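Side-chain contacts in peptide ABC transporter, peptide-binding protein (Thermus thermophilus, PDB 2D5W), which probably captures oligopeptides outside the cytoplasm and hands them to an ABC transporter for uptake, and is seen here with a pentapeptide bound: residues Val71-Ile74 and Lys78-Leu81; Gln279-Gln284 and Asp346-Val351; Phe451-Ser456 and Gln501-Trp506. All blocks are in the same frame, centred on the assembly; numbering follows the deposited sequence.

Interaction 1 (Val71-Ile74 and Lys78-Leu81)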
loop_
_atom_site.group_PDB
_atom_site.type_symbol
_atom_site.label_atom_id
_atom_site.label_comp_id
_atom_site.label_asym_id
_atom_site.label_seq_id
_atom_site.Cartn_x
_atom_site.Cartn_y
_atom_site.Cartn_z
ATOM N N VAL A 71 -8.608 24.701 -14.442
ATOM C CA VAL A 71 -9.228 23.594 -15.155
ATOM C C VAL A 71 -9.713 24.092 -16.506
ATOM O O VAL A 71 -10.485 25.049 -16.583
ATOM C CB VAL A 71 -10.435 23.028 -14.380
ATOM C CG1 VAL A 71 -11.079 21.901 -15.176
ATOM C CG2 VAL A 71 -9.993 22.530 -13.017
ATOM N N THR A 72 -9.252 23.450 -17.573
ATOM C CA THR A 72 -9.660 23.840 -18.913
ATOM C C THR A 72 -10.304 22.662 -19.633
ATOM O O THR A 72 -9.874 21.518 -19.486
ATOM C CB THR A 72 -8.458 24.347 -19.739
ATOM O OG1 THR A 72 -7.445 23.337 -19.787
ATOM C CG2 THR A 72 -7.876 25.605 -19.111
ATOM N N ASP A 73 -11.350 22.947 -20.400
ATOM C CA ASP A 73 -12.049 21.907 -21.142
ATOM C C ASP A 73 -11.304 21.610 -22.435
ATOM O O ASP A 73 -11.048 22.511 -23.232
ATOM C CB ASP A 73 -13.479 22.354 -21.453
ATOM C CG ASP A 73 -14.272 22.669 -20.203
ATOM O OD1 ASP A 73 -14.367 21.787 -19.324
ATOM O OD2 ASP A 73 -14.801 23.796 -20.098
ATOM N N ILE A 74 -10.949 20.346 -22.640
ATOM C CA ILE A 74 -10.232 19.955 -23.845
ATOM C C ILE A 74 -11.136 19.193 -24.808
ATOM O O ILE A 74 -10.661 18.551 -25.746
ATOM C CB ILE A 74 -8.991 19.092 -23.507
ATOM C CG1 ILE A 74 -9.415 17.809 -22.789
ATOM C CG2 ILE A 74 -8.031 19.891 -22.632
ATOM C CD1 ILE A 74 -8.260 16.874 -22.476
ATOM N N LYS A 78 -13.674 16.012 -21.296
ATOM C CA LYS A 78 -12.403 15.794 -20.614
ATOM C C LYS A 78 -11.782 17.135 -20.245
ATOM O O LYS A 78 -12.122 18.170 -20.826
ATOM C CB LYS A 78 -11.464 14.963 -21.493
ATOM C CG LYS A 78 -11.950 13.525 -21.675
ATOM C CD LYS A 78 -10.978 12.686 -22.486
ATOM C CE LYS A 78 -11.465 11.248 -22.603
ATOM N NZ LYS A 78 -10.528 10.398 -23.390
ATOM N N LYS A 79 -10.867 17.113 -19.282
ATOM C CA LYS A 79 -10.249 18.337 -18.799
ATOM C C LYS A 79 -8.741 18.264 -18.643
ATOM O O LYS A 79 -8.141 17.186 -18.614
ATOM C CB LYS A 79 -10.827 18.694 -17.429
ATOM C CG LYS A 79 -12.339 18.692 -17.344
ATOM C CD LYS A 79 -12.789 18.702 -15.888
ATOM C CE LYS A 79 -14.298 18.804 -15.766
ATOM N NZ LYS A 79 -14.982 17.686 -16.466
ATOM N N ARG A 80 -8.150 19.448 -18.524
ATOM C CA ARG A 80 -6.727 19.614 -18.296
ATOM C C ARG A 80 -6.687 20.340 -16.959
ATOM O O ARG A 80 -7.381 21.341 -16.773
ATOM C CB ARG A 80 -6.103 20.502 -19.371
ATOM C CG ARG A 80 -4.641 20.868 -19.132
ATOM C CD ARG A 80 -4.244 22.042 -20.023
ATOM N NE ARG A 80 -2.853 22.457 -19.854
ATOM C CZ ARG A 80 -1.812 21.846 -20.413
ATOM N NH1 ARG A 80 -1.996 20.785 -21.185
ATOM N NH2 ARG A 80 -0.585 22.305 -20.205
ATOM N N LEU A 81 -5.912 19.816 -16.019
ATOM C CA LEU A 81 -5.784 20.453 -14.719
ATOM C C LEU A 81 -4.349 20.911 -14.527
ATOM O O LEU A 81 -3.412 20.144 -14.758
ATOM C CB LEU A 81 -6.140 19.485 -13.587
ATOM C CG LEU A 81 -5.759 19.993 -12.189
ATOM C CD1 LEU A 81 -6.626 21.190 -11.814
ATOM C CD2 LEU A 81 -5.920 18.877 -11.170
HETATM O O HOH W 1 -5.742 24.001 -17.343
HETATM O O HOH W 2 -15.027 18.967 -19.365
#

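Interaction 2 (Gln279-Gln284 and Asp346-Val351)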
loop_
_atom_site.group_PDB
_atom_site.type_symbol
_atom_site.label_atom_id
_atom_site.label_comp_id
_atom_site.label_asym_id
_atom_site.label_seq_id
_atom_site.Cartn_x
_atom_site.Cartn_y
_atom_site.Cartn_z
ATOM N N GLN A 279 -5.733 -9.203 18.493
ATOM C CA GLN A 279 -4.729 -8.967 19.521
ATOM C C GLN A 279 -5.011 -7.678 20.284
ATOM O O GLN A 279 -4.791 -7.603 21.495
ATOM C CB GLN A 279 -3.338 -8.909 18.896
ATOM C CG GLN A 279 -2.937 -10.192 18.196
ATOM C CD GLN A 279 -1.552 -10.107 17.603
ATOM O OE1 GLN A 279 -1.268 -9.236 16.779
ATOM N NE2 GLN A 279 -0.675 -11.007 18.025
ATOM N N GLY A 280 -5.515 -6.676 19.574
ATOM C CA GLY A 280 -5.818 -5.401 20.198
ATOM C C GLY A 280 -6.891 -5.498 21.264
ATOM O O GLY A 280 -6.962 -4.650 22.154
ATOM N N ARG A 281 -7.735 -6.521 21.182
ATOM C CA ARG A 281 -8.791 -6.690 22.171
ATOM C C ARG A 281 -8.587 -7.930 23.039
ATOM O O ARG A 281 -9.497 -8.351 23.753
ATOM C CB ARG A 281 -10.164 -6.729 21.482
ATOM C CG ARG A 281 -10.346 -7.817 20.436
ATOM C CD ARG A 281 -11.420 -7.415 19.417
ATOM N NE ARG A 281 -12.748 -7.247 20.005
ATOM C CZ ARG A 281 -13.602 -8.240 20.233
ATOM N NH1 ARG A 281 -14.788 -7.990 20.776
ATOM N NH2 ARG A 281 -13.281 -9.484 19.904
ATOM N N SER A 282 -7.387 -8.503 22.991
ATOM C CA SER A 282 -7.083 -9.685 23.792
ATOM C C SER A 282 -6.960 -9.278 25.258
ATOM O O SER A 282 -6.479 -8.189 25.572
ATOM C CB SER A 282 -5.779 -10.343 23.316
ATOM O OG SER A 282 -4.645 -9.539 23.594
ATOM N N PRO A 283 -7.387 -10.151 26.180
ATOM C CA PRO A 283 -7.305 -9.830 27.607
ATOM C C PRO A 283 -5.902 -9.560 28.144
ATOM O O PRO A 283 -5.728 -8.713 29.021
ATOM C CB PRO A 283 -7.968 -11.038 28.273
ATOM C CG PRO A 283 -7.698 -12.148 27.309
ATOM C CD PRO A 283 -7.952 -11.495 25.974
ATOM N N GLN A 284 -4.899 -10.267 27.627
ATOM C CA GLN A 284 -3.537 -10.061 28.103
ATOM C C GLN A 284 -3.049 -8.639 27.843
ATOM O O GLN A 284 -2.150 -8.152 28.533
ATOM C CB GLN A 284 -2.567 -11.076 27.479
ATOM C CG GLN A 284 -2.567 -11.138 25.967
ATOM C CD GLN A 284 -3.491 -12.213 25.429
ATOM O OE1 GLN A 284 -4.662 -12.287 25.801
ATOM N NE2 GLN A 284 -2.967 -13.049 24.540
ATOM N N ASP A 346 -15.394 -11.415 16.527
ATOM C CA ASP A 346 -16.747 -11.145 17.008
ATOM C C ASP A 346 -17.514 -10.335 15.964
ATOM O O ASP A 346 -18.383 -9.526 16.297
ATOM C CB ASP A 346 -16.725 -10.394 18.342
ATOM C CG ASP A 346 -16.362 -11.290 19.508
ATOM O OD1 ASP A 346 -16.876 -12.428 19.563
ATOM O OD2 ASP A 346 -15.573 -10.855 20.373
ATOM N N GLY A 347 -17.169 -10.563 14.697
ATOM C CA GLY A 347 -17.818 -9.885 13.587
ATOM C C GLY A 347 -17.522 -8.406 13.426
ATOM O O GLY A 347 -18.074 -7.760 12.532
ATOM N N LEU A 348 -16.642 -7.865 14.263
ATOM C CA LEU A 348 -16.324 -6.443 14.209
ATOM C C LEU A 348 -15.556 -6.010 12.956
ATOM O O LEU A 348 -15.524 -4.826 12.621
ATOM C CB LEU A 348 -15.606 -6.030 15.494
ATOM C CG LEU A 348 -16.511 -6.210 16.725
ATOM C CD1 LEU A 348 -15.734 -5.901 17.994
ATOM C CD2 LEU A 348 -17.735 -5.306 16.609
ATOM N N GLN A 349 -14.919 -6.966 12.285
ATOM C CA GLN A 349 -14.248 -6.709 11.008
ATOM C C GLN A 349 -15.137 -7.567 10.117
ATOM O O GLN A 349 -15.048 -8.795 10.126
ATOM C CB GLN A 349 -12.795 -7.189 11.020
ATOM C CG GLN A 349 -11.891 -6.232 11.794
ATOM C CD GLN A 349 -10.407 -6.497 11.617
ATOM O OE1 GLN A 349 -9.612 -5.562 11.511
ATOM N NE2 GLN A 349 -10.023 -7.770 11.604
ATOM N N PRO A 350 -16.031 -6.923 9.351
ATOM C CA PRO A 350 -16.975 -7.603 8.464
ATOM C C PRO A 350 -16.456 -8.254 7.202
ATOM O O PRO A 350 -15.484 -7.801 6.603
ATOM C CB PRO A 350 -17.977 -6.506 8.145
ATOM C CG PRO A 350 -17.079 -5.314 8.004
ATOM C CD PRO A 350 -16.140 -5.458 9.193
ATOM N N VAL A 351 -17.139 -9.318 6.797
ATOM C CA VAL A 351 -16.805 -10.015 5.573
ATOM C C VAL A 351 -16.949 -9.003 4.439
ATOM O O VAL A 351 -17.890 -8.200 4.425
ATOM C CB VAL A 351 -17.772 -11.194 5.332
ATOM C CG1 VAL A 351 -17.518 -11.807 3.963
ATOM C CG2 VAL A 351 -17.594 -12.241 6.423
#

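Interaction 3 (Phe451-Ser456 and Gln501-Trp506)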
loop_
_atom_site.group_PDB
_atom_site.type_symbol
_atom_site.label_atom_id
_atom_site.label_comp_id
_atom_site.label_asym_id
_atom_site.label_seq_id
_atom_site.Cartn_x
_atom_site.Cartn_y
_atom_site.Cartn_z
ATOM N N PHE A 451 8.783 -10.872 -6.265
ATOM C CA PHE A 451 7.851 -11.915 -5.861
ATOM C C PHE A 451 6.428 -11.497 -6.224
ATOM O O PHE A 451 5.831 -12.046 -7.148
ATOM C CB PHE A 451 7.909 -12.209 -4.359
ATOM C CG PHE A 451 7.091 -13.413 -3.960
ATOM C CD1 PHE A 451 7.592 -14.700 -4.136
ATOM C CD2 PHE A 451 5.800 -13.265 -3.465
ATOM C CE1 PHE A 451 6.819 -15.821 -3.828
ATOM C CE2 PHE A 451 5.019 -14.383 -3.153
ATOM C CZ PHE A 451 5.530 -15.660 -3.336
ATOM N N ILE A 452 5.898 -10.501 -5.522
ATOM C CA ILE A 452 4.522 -10.073 -5.750
ATOM C C ILE A 452 4.187 -9.659 -7.182
ATOM O O ILE A 452 3.101 -9.974 -7.675
ATOM C CB ILE A 452 4.124 -8.937 -4.752
ATOM C CG1 ILE A 452 2.644 -8.582 -4.914
ATOM C CG2 ILE A 452 4.995 -7.715 -4.959
ATOM C CD1 ILE A 452 2.090 -7.756 -3.761
ATOM N N GLN A 453 5.114 -8.985 -7.856
ATOM C CA GLN A 453 4.880 -8.526 -9.221
ATOM C C GLN A 453 5.427 -9.457 -10.304
ATOM O O GLN A 453 5.694 -9.025 -11.425
ATOM C CB GLN A 453 5.442 -7.100 -9.374
ATOM C CG GLN A 453 4.560 -6.072 -8.648
ATOM C CD GLN A 453 5.278 -4.810 -8.181
ATOM O OE1 GLN A 453 4.670 -3.959 -7.529
ATOM N NE2 GLN A 453 6.556 -4.681 -8.506
ATOM N N ARG A 454 5.564 -10.742 -9.978
ATOM C CA ARG A 454 6.080 -11.714 -10.938
ATOM C C ARG A 454 5.236 -12.985 -11.083
ATOM O O ARG A 454 5.762 -14.057 -11.396
ATOM C CB ARG A 454 7.526 -12.079 -10.585
ATOM C CG ARG A 454 8.500 -10.898 -10.665
ATOM C CD ARG A 454 8.705 -10.404 -12.096
ATOM N NE ARG A 454 9.725 -9.356 -12.171
ATOM C CZ ARG A 454 9.529 -8.080 -11.849
ATOM N NH1 ARG A 454 10.526 -7.212 -11.945
ATOM N NH2 ARG A 454 8.335 -7.659 -11.455
ATOM N N ALA A 455 3.929 -12.871 -10.864
ATOM C CA ALA A 455 3.051 -14.026 -11.025
ATOM C C ALA A 455 3.062 -14.470 -12.492
ATOM O O ALA A 455 2.872 -15.650 -12.792
ATOM C CB ALA A 455 1.628 -13.675 -10.592
ATOM N N SER A 456 3.286 -13.524 -13.405
ATOM C CA SER A 456 3.318 -13.845 -14.831
ATOM C C SER A 456 4.511 -14.737 -15.159
ATOM O O SER A 456 4.554 -15.364 -16.220
ATOM C CB SER A 456 3.373 -12.566 -15.673
ATOM O OG SER A 456 4.597 -11.878 -15.490
ATOM N N GLN A 501 -0.242 -2.921 -10.909
ATOM C CA GLN A 501 -0.537 -3.693 -9.710
ATOM C C GLN A 501 -1.629 -4.754 -9.851
ATOM O O GLN A 501 -2.101 -5.281 -8.846
ATOM C CB GLN A 501 -0.896 -2.747 -8.559
ATOM C CG GLN A 501 0.242 -1.839 -8.124
ATOM C CD GLN A 501 -0.162 -0.925 -6.985
ATOM O OE1 GLN A 501 -0.947 0.002 -7.170
ATOM N NE2 GLN A 501 0.361 -1.195 -5.798
ATOM N N ASN A 502 -2.051 -5.046 -11.079
ATOM C CA ASN A 502 -3.046 -6.100 -11.310
ATOM C C ASN A 502 -2.169 -7.355 -11.326
ATOM O O ASN A 502 -1.913 -7.952 -12.375
ATOM C CB ASN A 502 -3.733 -5.898 -12.663
ATOM C CG ASN A 502 -4.841 -6.910 -12.924
ATOM O OD1 ASN A 502 -4.886 -7.987 -12.322
ATOM N ND2 ASN A 502 -5.733 -6.572 -13.847
ATOM N N ILE A 503 -1.713 -7.734 -10.136
ATOM C CA ILE A 503 -0.789 -8.843 -9.960
ATOM C C ILE A 503 -1.293 -10.235 -10.308
ATOM O O ILE A 503 -0.488 -11.129 -10.566
ATOM C CB ILE A 503 -0.215 -8.835 -8.515
ATOM C CG1 ILE A 503 -1.342 -8.975 -7.486
ATOM C CG2 ILE A 503 0.544 -7.524 -8.270
ATOM C CD1 ILE A 503 -1.983 -10.333 -7.426
ATOM N N GLY A 504 -2.612 -10.408 -10.313
ATOM C CA GLY A 504 -3.212 -11.694 -10.638
ATOM C C GLY A 504 -3.548 -11.873 -12.112
ATOM O O GLY A 504 -4.023 -12.937 -12.512
ATOM N N GLY A 505 -3.339 -10.827 -12.909
ATOM C CA GLY A 505 -3.582 -10.900 -14.343
ATOM C C GLY A 505 -5.009 -10.969 -14.860
ATOM O O GLY A 505 -5.276 -11.666 -15.835
ATOM N N TRP A 506 -5.925 -10.239 -14.239
ATOM C CA TRP A 506 -7.317 -10.246 -14.678
ATOM C C TRP A 506 -7.556 -9.275 -15.823
ATOM O O TRP A 506 -6.921 -8.225 -15.909
ATOM C CB TRP A 506 -8.239 -9.855 -13.522
ATOM C CG TRP A 506 -9.711 -10.053 -13.803
ATOM C CD1 TRP A 506 -10.322 -11.211 -14.203
ATOM C CD2 TRP A 506 -10.760 -9.095 -13.604
ATOM N NE1 TRP A 506 -11.685 -11.036 -14.253
ATOM C CE2 TRP A 506 -11.983 -9.747 -13.891
ATOM C CE3 TRP A 506 -10.788 -7.752 -13.207
ATOM C CZ2 TRP A 506 -13.219 -9.102 -13.792
ATOM C CZ3 TRP A 506 -12.019 -7.108 -13.106
ATOM C CH2 TRP A 506 -13.219 -7.788 -13.397
HETATM O O HOH W 3 2.268 -10.529 -10.271
HETATM O O HOH W 4 2.181 -3.775 -5.886
#

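Interaction 1 (Val71-Ile74 and Lys78-Leu81)
Arg80 O is met by three groups. Thr72 N donates to Arg80 O over 2.9 Å, close to straight at 166°; a water that also bonds Thr72 OG1 donates a longer bond to it; and the hydrogen on Val71 CA faces Arg80 O, with the carbon 3.3 Å away. Arg80 N returns a 2.9 Å bond to Thr72 O, which makes Thr72 and Arg80 an antiparallel hydrogen-bonded pair. Toward the turn, Ile74 N reaches Lys78 O at 3.1 Å, but from 35° above the carbonyl plane.

Thr72 OG1 sits between its own backbone N and carbonyl carbon (chi1 57°), which lays it 3.2 Å from Arg80 CB, beside the extended arginine chain. The guanidinium continues past the threonine to salt bridges with Glu142 and Glu82. On the other face, the two branches of Val71 divide their work: CG1 rests on Lys79 CD at 3.7 Å and CG2 on Leu81 CD1 at 3.8 Å. Lys79 NZ stays 5.0 Å from Asp73 OD1, and a water accepts from the amine and donates to the carboxylate.

This hairpin forms one edge of a four-stranded antiparallel sheet, whose strand 136-141 pairs with 78-86 on its other side. The three backbone bonds set the register, while the aspartate and lysine, bridged by a water and not in contact, probably attract each other only weakly.

Interaction 2 (Gln279-Gln284 and Asp346-Val351)
Arg281 meets Asp346 with the end of its guanidinium, and the guanidinium and carboxylate planes stand nearly perpendicular, 83° apart. Both terminal nitrogens converge on a single oxygen: Arg281 NH2 lies 2.7 Å from Asp346 OD2, and NH1 donates to the same OD2 over 3.0 Å. That oxygen lies in the guanidinium plane, at its edge. Seen from the carboxylate, the two bonds differ, because NH1 uses the anti lone pair of OD2, whereas NH2 comes to the anti side from 34° out of the carboxylate plane. The salt bridge is thus a forked grip on one atom rather than a matched pair of parallel bonds.

A bend in the arginine chain at chi3 (-63°) sets the guanidinium with its NH1/NH2 end at Asp346 and one face against Leu348, whose CD1 is 3.6 Å from Arg281 NH1. Charge pairing at the edge is so combined with apolar packing on a face.

Beside the arginine, Ser282 occupies the N-cap of helix 283-286, and both its N and its OG donate to Gln279 O. Asp346, with positive phi, is the first residue to leave helix 337-345. The contact is a surface salt bridge joining the link between two short helices to the C-terminal exit of a third.

Interaction 3 (Phe451-Ser456 and Gln501-Trp506)
Ile503 carries CG1 between its backbone N and carbonyl carbon (chi1 60°), which leaves CG2 beside the N and directed at Ile452. Ile452 in turn holds CG1 anti to its backbone N (chi1 -175°), and the two isoleucines meet obliquely, Ile503 CG2 lying 4.1 Å from Ile452 CG1. The same methyl also packs against the helix-end carbonyl, 3.6 Å from Ile452 O. Farther along, Ala455 points its methyl at the opposing backbone, with CB 3.3 Å from Ile503 O.

No direct hydrogen bond joins the two segments; two waters bridge them instead. One molecule lies 2.8 Å from Ile452 O and equally far from Ile503 O, and it accepts from Ala455 N at 2.9 Å. Ile452 O is further held by the indole NE1 of Trp460. A second water donates to Gln453 OE1 at 3.0 Å and accepts from Gln501 NE2 at 3.2 Å, so the two glutamine side chains are coupled without touching.

The loop 501-506 has its own bracing. Asn502 accepts from Trp506 N through OD1 and donates to Trp506 O through ND2, so its amide ties the start of the type I turn Asn502-Gly505 to Trp506, the residue just after it.

Gln501 NE2 also hydrogen-bonds the backbone of the bound peptide, and Gln501 packs against an apolar peptide side chain. The water-linked Gln453 is therefore a second-shell neighbour of a ligand contact, and the packing of helix end and loop behind Gln501 lies next to the peptide-binding site of this family 5 solute-binding protein.

From the N terminus, interaction 1 closes first, with three residues between its segments, the first of them still strand, and completes a hairpin at the edge of an antiparallel sheet. Interaction 2 follows, closing a loop of 61 residues that includes strand 293-308 and helix 337-345. Interaction 3 comes last and brings the end of helix 449-452 back against the loop preceding helix 509-518. The three are strictly in series: none nests or crosses. Interactions 1 and 2 lie on opposite sides of the chain's centre, their own centres 47 Å apart. Interaction 3 is the most central, about 15 Å from the chain's centre, and the only one beside the bound peptide; the other two are surface contacts.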